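Local coordinates for glucose import ATP-binding protein GlcV (Sulfolobus solfataricus, PDB 1OXX) that serves as the ATP-hydrolysing subunit of the GlcSTUV glucose ABC transporter, coupling ATP hydrolysis to sugar uptake, at residues L261-S266 with E322-Y327; I274-E279 with V340-D345. The protein carries 1 engineered substitution. All coordinates share one frame; numbering follows the deposited sequence.

Contact 1. Residues L261-S266 with E322-Y327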
loop_
_atom_site.group_PDB
_atom_site.type_symbol
_atom_site.label_atom_id
_atom_site.label_comp_id
_atom_site.label_asym_id
_atom_site.label_seq_id
_atom_site.Cartn_x
_atom_site.Cartn_y
_atom_site.Cartn_z
ATOM N N LEU A 261 -31.226 -11.748 2.634
ATOM C CA LEU A 261 -30.777 -10.723 1.720
ATOM C C LEU A 261 -30.764 -11.249 0.295
ATOM O O LEU A 261 -30.530 -12.441 0.048
ATOM C CB LEU A 261 -29.371 -10.255 2.086
ATOM C CG LEU A 261 -29.179 -9.641 3.464
ATOM C CD1 LEU A 261 -27.745 -9.130 3.570
ATOM C CD2 LEU A 261 -30.158 -8.519 3.718
ATOM N N ARG A 262 -31.016 -10.344 -0.645
ATOM C CA ARG A 262 -30.976 -10.651 -2.063
ATOM C C ARG A 262 -30.381 -9.462 -2.814
ATOM O O ARG A 262 -30.964 -8.369 -2.809
ATOM C CB ARG A 262 -32.362 -10.987 -2.599
ATOM C CG ARG A 262 -32.317 -11.666 -3.958
ATOM C CD ARG A 262 -33.637 -12.302 -4.350
ATOM N NE ARG A 262 -34.699 -11.308 -4.395
ATOM C CZ ARG A 262 -35.983 -11.593 -4.392
ATOM N NH1 ARG A 262 -36.389 -12.858 -4.338
ATOM N NH2 ARG A 262 -36.870 -10.610 -4.443
ATOM N N PHE A 263 -29.232 -9.681 -3.459
ATOM C CA PHE A 263 -28.509 -8.642 -4.192
ATOM C C PHE A 263 -28.833 -8.762 -5.661
ATOM O O PHE A 263 -28.743 -9.844 -6.218
ATOM C CB PHE A 263 -27.004 -8.809 -3.981
ATOM C CG PHE A 263 -26.573 -8.527 -2.585
ATOM C CD1 PHE A 263 -26.666 -9.503 -1.612
ATOM C CD2 PHE A 263 -26.092 -7.278 -2.236
ATOM C CE1 PHE A 263 -26.277 -9.226 -0.306
ATOM C CE2 PHE A 263 -25.694 -7.013 -0.934
ATOM C CZ PHE A 263 -25.803 -7.997 0.024
ATOM N N PRO A 264 -29.233 -7.653 -6.278
ATOM C CA PRO A 264 -29.685 -7.658 -7.682
ATOM C C PRO A 264 -28.576 -7.679 -8.717
ATOM O O PRO A 264 -28.422 -6.778 -9.557
ATOM C CB PRO A 264 -30.501 -6.367 -7.774
ATOM C CG PRO A 264 -29.892 -5.489 -6.798
ATOM C CD PRO A 264 -29.402 -6.333 -5.652
ATOM N N VAL A 265 -27.793 -8.747 -8.660
ATOM C CA VAL A 265 -26.679 -8.964 -9.574
ATOM C C VAL A 265 -26.622 -10.446 -9.885
ATOM O O VAL A 265 -27.260 -11.243 -9.229
ATOM C CB VAL A 265 -25.326 -8.494 -8.975
ATOM C CG1 VAL A 265 -25.319 -6.977 -8.807
ATOM C CG2 VAL A 265 -25.031 -9.206 -7.661
ATOM N N SER A 266 -25.854 -10.809 -10.902
ATOM C CA SER A 266 -25.721 -12.206 -11.277
ATOM C C SER A 266 -24.344 -12.476 -11.890
ATOM O O SER A 266 -23.624 -11.565 -12.269
ATOM C CB SER A 266 -26.827 -12.570 -12.275
ATOM O OG SER A 266 -26.827 -13.954 -12.590
ATOM N N GLU A 322 -23.415 -15.313 7.486
ATOM C CA GLU A 322 -22.595 -14.342 6.751
ATOM C C GLU A 322 -22.741 -12.991 7.413
ATOM O O GLU A 322 -23.809 -12.645 7.890
ATOM C CB GLU A 322 -23.023 -14.255 5.290
ATOM C CG GLU A 322 -22.873 -15.550 4.512
ATOM C CD GLU A 322 -21.429 -15.955 4.311
ATOM O OE1 GLU A 322 -20.986 -16.955 4.914
ATOM O OE2 GLU A 322 -20.734 -15.275 3.544
ATOM N N GLU A 323 -21.656 -12.232 7.441
ATOM C CA GLU A 323 -21.665 -10.942 8.124
ATOM C C GLU A 323 -21.499 -9.748 7.202
ATOM O O GLU A 323 -20.843 -9.814 6.157
ATOM C CB GLU A 323 -20.538 -10.892 9.143
ATOM C CG GLU A 323 -20.670 -11.892 10.278
ATOM C CD GLU A 323 -19.466 -11.905 11.201
ATOM O OE1 GLU A 323 -18.455 -11.220 10.916
ATOM O OE2 GLU A 323 -19.524 -12.623 12.220
ATOM N N ILE A 324 -22.109 -8.643 7.621
ATOM C CA ILE A 324 -21.917 -7.354 6.995
ATOM C C ILE A 324 -21.717 -6.346 8.127
ATOM O O ILE A 324 -22.524 -6.262 9.078
ATOM C CB ILE A 324 -23.115 -6.926 6.165
ATOM C CG1 ILE A 324 -23.252 -7.787 4.916
ATOM C CG2 ILE A 324 -22.981 -5.478 5.790
ATOM C CD1 ILE A 324 -24.474 -7.407 4.108
ATOM N N PHE A 325 -20.614 -5.612 8.056
ATOM C CA PHE A 325 -20.417 -4.502 8.976
ATOM C C PHE A 325 -20.440 -3.173 8.249
ATOM O O PHE A 325 -20.148 -3.065 7.040
ATOM C CB PHE A 325 -19.140 -4.635 9.820
ATOM C CG PHE A 325 -17.864 -4.527 9.040
ATOM C CD1 PHE A 325 -17.246 -3.309 8.856
ATOM C CD2 PHE A 325 -17.296 -5.652 8.478
ATOM C CE1 PHE A 325 -16.071 -3.223 8.113
ATOM C CE2 PHE A 325 -16.135 -5.567 7.739
ATOM C CZ PHE A 325 -15.523 -4.349 7.567
ATOM N N THR A 326 -20.822 -2.157 9.002
ATOM C CA THR A 326 -20.859 -0.801 8.511
ATOM C C THR A 326 -20.622 0.129 9.703
ATOM O O THR A 326 -20.639 -0.312 10.856
ATOM C CB THR A 326 -22.207 -0.510 7.838
ATOM O OG1 THR A 326 -22.140 0.757 7.179
ATOM C CG2 THR A 326 -23.302 -0.341 8.864
ATOM N N TYR A 327 -20.375 1.407 9.440
ATOM C CA TYR A 327 -20.083 2.373 10.499
ATOM C C TYR A 327 -21.199 3.389 10.626
ATOM O O TYR A 327 -21.752 3.852 9.636
ATOM C CB TYR A 327 -18.757 3.095 10.259
ATOM C CG TYR A 327 -17.582 2.188 10.216
ATOM C CD1 TYR A 327 -17.064 1.740 9.003
ATOM C CD2 TYR A 327 -16.980 1.752 11.388
ATOM C CE1 TYR A 327 -15.999 0.892 8.973
ATOM C CE2 TYR A 327 -15.912 0.877 11.369
ATOM C CZ TYR A 327 -15.418 0.458 10.151
ATOM O OH TYR A 327 -14.341 -0.400 10.115
#

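Contact 2. Residues I274-E279 with V340-D345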
loop_
_atom_site.group_PDB
_atom_site.type_symbol
_atom_site.label_atom_id
_atom_site.label_comp_id
_atom_site.label_asym_id
_atom_site.label_seq_id
_atom_site.Cartn_x
_atom_site.Cartn_y
_atom_site.Cartn_z
ATOM N N ILE A 274 -20.157 -11.911 -3.085
ATOM C CA ILE A 274 -20.559 -10.521 -3.107
ATOM C C ILE A 274 -19.542 -9.740 -2.284
ATOM O O ILE A 274 -19.181 -10.156 -1.189
ATOM C CB ILE A 274 -21.968 -10.373 -2.465
ATOM C CG1 ILE A 274 -23.047 -11.013 -3.335
ATOM C CG2 ILE A 274 -22.299 -8.908 -2.188
ATOM C CD1 ILE A 274 -23.350 -10.228 -4.562
ATOM N N GLY A 275 -19.112 -8.601 -2.823
ATOM C CA GLY A 275 -18.280 -7.656 -2.113
ATOM C C GLY A 275 -19.035 -6.357 -1.954
ATOM O O GLY A 275 -19.509 -5.781 -2.937
ATOM N N ILE A 276 -19.183 -5.901 -0.711
ATOM C CA ILE A 276 -19.831 -4.609 -0.454
ATOM C C ILE A 276 -19.060 -3.901 0.657
ATOM O O ILE A 276 -18.898 -4.410 1.774
ATOM C CB ILE A 276 -21.370 -4.758 -0.162
ATOM C CG1 ILE A 276 -22.069 -3.388 -0.150
ATOM C CG2 ILE A 276 -21.653 -5.534 1.115
ATOM C CD1 ILE A 276 -22.333 -2.805 -1.545
ATOM N N ARG A 277 -18.513 -2.741 0.321
ATOM C CA ARG A 277 -17.726 -1.999 1.294
ATOM C C ARG A 277 -18.624 -1.388 2.374
ATOM O O ARG A 277 -19.794 -1.072 2.125
ATOM C CB ARG A 277 -16.890 -0.942 0.588
ATOM C CG ARG A 277 -15.856 -1.518 -0.356
ATOM C CD ARG A 277 -14.757 -0.505 -0.734
ATOM N NE ARG A 277 -13.932 -1.023 -1.812
ATOM C CZ ARG A 277 -12.952 -1.907 -1.664
ATOM N NH1 ARG A 277 -12.605 -2.349 -0.458
ATOM N NH2 ARG A 277 -12.271 -2.317 -2.729
ATOM N N PRO A 278 -18.099 -1.209 3.585
ATOM C CA PRO A 278 -18.924 -0.684 4.692
ATOM C C PRO A 278 -19.568 0.666 4.404
ATOM O O PRO A 278 -20.670 0.908 4.865
ATOM C CB PRO A 278 -17.948 -0.616 5.855
ATOM C CG PRO A 278 -16.619 -0.592 5.212
ATOM C CD PRO A 278 -16.730 -1.510 4.031
ATOM N N GLU A 279 -18.909 1.548 3.658
ATOM C CA GLU A 279 -19.494 2.837 3.337
ATOM C C GLU A 279 -20.675 2.719 2.378
ATOM O O GLU A 279 -21.426 3.670 2.210
ATOM C CB GLU A 279 -18.448 3.773 2.749
ATOM C CG GLU A 279 -17.894 3.340 1.393
ATOM C CD GLU A 279 -16.588 2.571 1.473
ATOM O OE1 GLU A 279 -16.333 1.916 2.501
ATOM O OE2 GLU A 279 -15.819 2.608 0.466
ATOM N N VAL A 340 -31.662 -3.585 5.459
ATOM C CA VAL A 340 -30.320 -3.415 4.898
ATOM C C VAL A 340 -30.396 -2.809 3.510
ATOM O O VAL A 340 -31.084 -3.325 2.631
ATOM C CB VAL A 340 -29.585 -4.757 4.818
ATOM C CG1 VAL A 340 -28.165 -4.568 4.312
ATOM C CG2 VAL A 340 -29.575 -5.435 6.182
ATOM N N TYR A 341 -29.728 -1.674 3.347
ATOM C CA TYR A 341 -29.674 -0.961 2.092
ATOM C C TYR A 341 -28.229 -0.949 1.626
ATOM O O TYR A 341 -27.297 -0.940 2.432
ATOM C CB TYR A 341 -30.085 0.505 2.261
ATOM C CG TYR A 341 -31.551 0.757 2.467
ATOM C CD1 TYR A 341 -32.126 0.695 3.733
ATOM C CD2 TYR A 341 -32.350 1.103 1.395
ATOM C CE1 TYR A 341 -33.475 0.950 3.906
ATOM C CE2 TYR A 341 -33.703 1.340 1.553
ATOM C CZ TYR A 341 -34.257 1.281 2.810
ATOM O OH TYR A 341 -35.606 1.538 2.968
ATOM N N VAL A 342 -28.040 -0.944 0.314
ATOM C CA VAL A 342 -26.704 -0.772 -0.239
ATOM C C VAL A 342 -26.726 0.216 -1.396
ATOM O O VAL A 342 -27.779 0.591 -1.897
ATOM C CB VAL A 342 -26.104 -2.106 -0.747
ATOM C CG1 VAL A 342 -26.047 -3.170 0.361
ATOM C CG2 VAL A 342 -26.902 -2.646 -1.947
ATOM N N ARG A 343 -25.537 0.647 -1.810
ATOM C CA ARG A 343 -25.385 1.411 -3.039
ATOM C C ARG A 343 -25.343 0.411 -4.191
ATOM O O ARG A 343 -24.384 -0.356 -4.327
ATOM C CB ARG A 343 -24.074 2.182 -3.018
ATOM C CG ARG A 343 -23.980 3.163 -1.901
ATOM C CD ARG A 343 -24.901 4.339 -2.070
ATOM N NE ARG A 343 -24.535 5.469 -1.220
ATOM C CZ ARG A 343 -25.335 6.476 -0.968
ATOM N NH1 ARG A 343 -26.547 6.502 -1.501
ATOM N NH2 ARG A 343 -24.941 7.464 -0.182
ATOM N N LYS A 344 -26.376 0.409 -5.028
ATOM C CA LYS A 344 -26.465 -0.567 -6.111
ATOM C C LYS A 344 -25.247 -0.638 -7.017
ATOM O O LYS A 344 -24.780 -1.735 -7.353
ATOM C CB LYS A 344 -27.699 -0.287 -6.944
ATOM C CG LYS A 344 -27.904 -1.266 -8.092
ATOM C CD LYS A 344 -29.150 -0.861 -8.885
ATOM C CE LYS A 344 -29.355 -1.726 -10.125
ATOM N NZ LYS A 344 -30.018 -3.020 -9.811
ATOM N N ASP A 345 -24.733 0.521 -7.408
ATOM C CA ASP A 345 -23.613 0.558 -8.331
ATOM C C ASP A 345 -22.304 0.180 -7.681
ATOM O O ASP A 345 -21.288 0.053 -8.381
ATOM C CB ASP A 345 -23.491 1.915 -9.032
ATOM C CG ASP A 345 -23.119 3.041 -8.100
ATOM O OD1 ASP A 345 -23.027 2.817 -6.875
ATOM O OD2 ASP A 345 -22.895 4.203 -8.516
HETATM O O HOH W 1 -21.970 5.238 -0.016
#

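Contact 1. Residues L261-S266 with E322-Y327
I324 meets L261 and F263 through a single methyl group, its CD1. The closest approach is end to end: CD1 of L261 and CD1 of I324 reach toward each other and stop 3.7 Å apart. I324 CD1 also comes up to the rim of the F263 ring, 4.3 Å from CZ and near the ring plane, so the phenyl group offers its edge rather than a face. In I324 the CG1 branch lies anti to the carbonyl carbon (chi1 -70°) and then runs fully extended (chi2 178°), which carries CD1 far enough to bridge two strands whose backbones stay well apart; the nearest CA atoms, those of L261 and E322, are separated by 10.3 Å. The dense part is small, wholly apolar and buried. The solvent side is looser: the exposed R262 side chain rests on E254 and V257, and beyond F263 the chain leaves the strand through an inverse gamma turn centred on P264, closed by a weak bond from V265 N to F263 O. The contact joins strand 261-263 of one antiparallel sheet to strand 324-328 of another, which falls in a family assigned to the OB clan; the R262 backbone also bonds to V296 of strand 294-307. I324 packs on I315 of strand 310-317 and L247 of strand 245-252, F263 on I258 of strand 255-258.

Contact 2. Residues I274-E279 with V340-D345
Segments 274-279 and 340-345 come nearest at I276 and V342, with 7.9 Å between their CA atoms, too far apart for backbone pairing, and shortly after this point each segment turns into a short 3-10 stretch, at 278-279 and 344-345. The gap is filled by the two side chains, which cross at a slant. I276 supplies its longer branch: CG1 stands anti to the backbone N (chi1 -170°), and the chain then bends (chi2 77°) so that CD1 lies against the branch point of V342, 3.9 Å from CB. One bond further back, I276 CG1 touches V342 CG1 at 4.0 Å, so the isoleucine crosses the valine with two of its carbons, not with CD1 alone. I276 CD1 also passes 4.2 Å from the carbonyl O of R343. The two strands belong to different antiparallel sheets of the C-terminal domain, and the contact is part of the buried apolar layer between these sheets; V281, V296 and F263 pack round the same pair. Toward the solvent a water takes over. It donates to E279 O at 2.8 Å and accepts from R343 NE at 2.8 Å, lying in the guanidinium plane at its edge, and thereby spans the two segments where their side chains do not meet. The R343 head group has further partners: NH1 is hydrogen-bonded to S292 OG, and W293 makes a cation-pi contact with the same arginine.

How the contacts relate
Followed from the N terminus, the chain passes 261-266, then 274-279, then 322-327 and finally 340-345. Contact 1 closes a loop of 55 residues and contact 2 one of 60; because their segments alternate, the loops cross. Neither loop contains an alpha helix. The two earlier segments lie on strands of one antiparallel sheet and the two later ones on strands of the other, so both contacts tie the same two sheets together. Their centres are about 6 Å apart, and they also touch directly: T326 OG1 probably hydrogen-bonds to P278 O at 2.7 Å, while V265 CG2 packs against I274 CD1 at 3.7 Å.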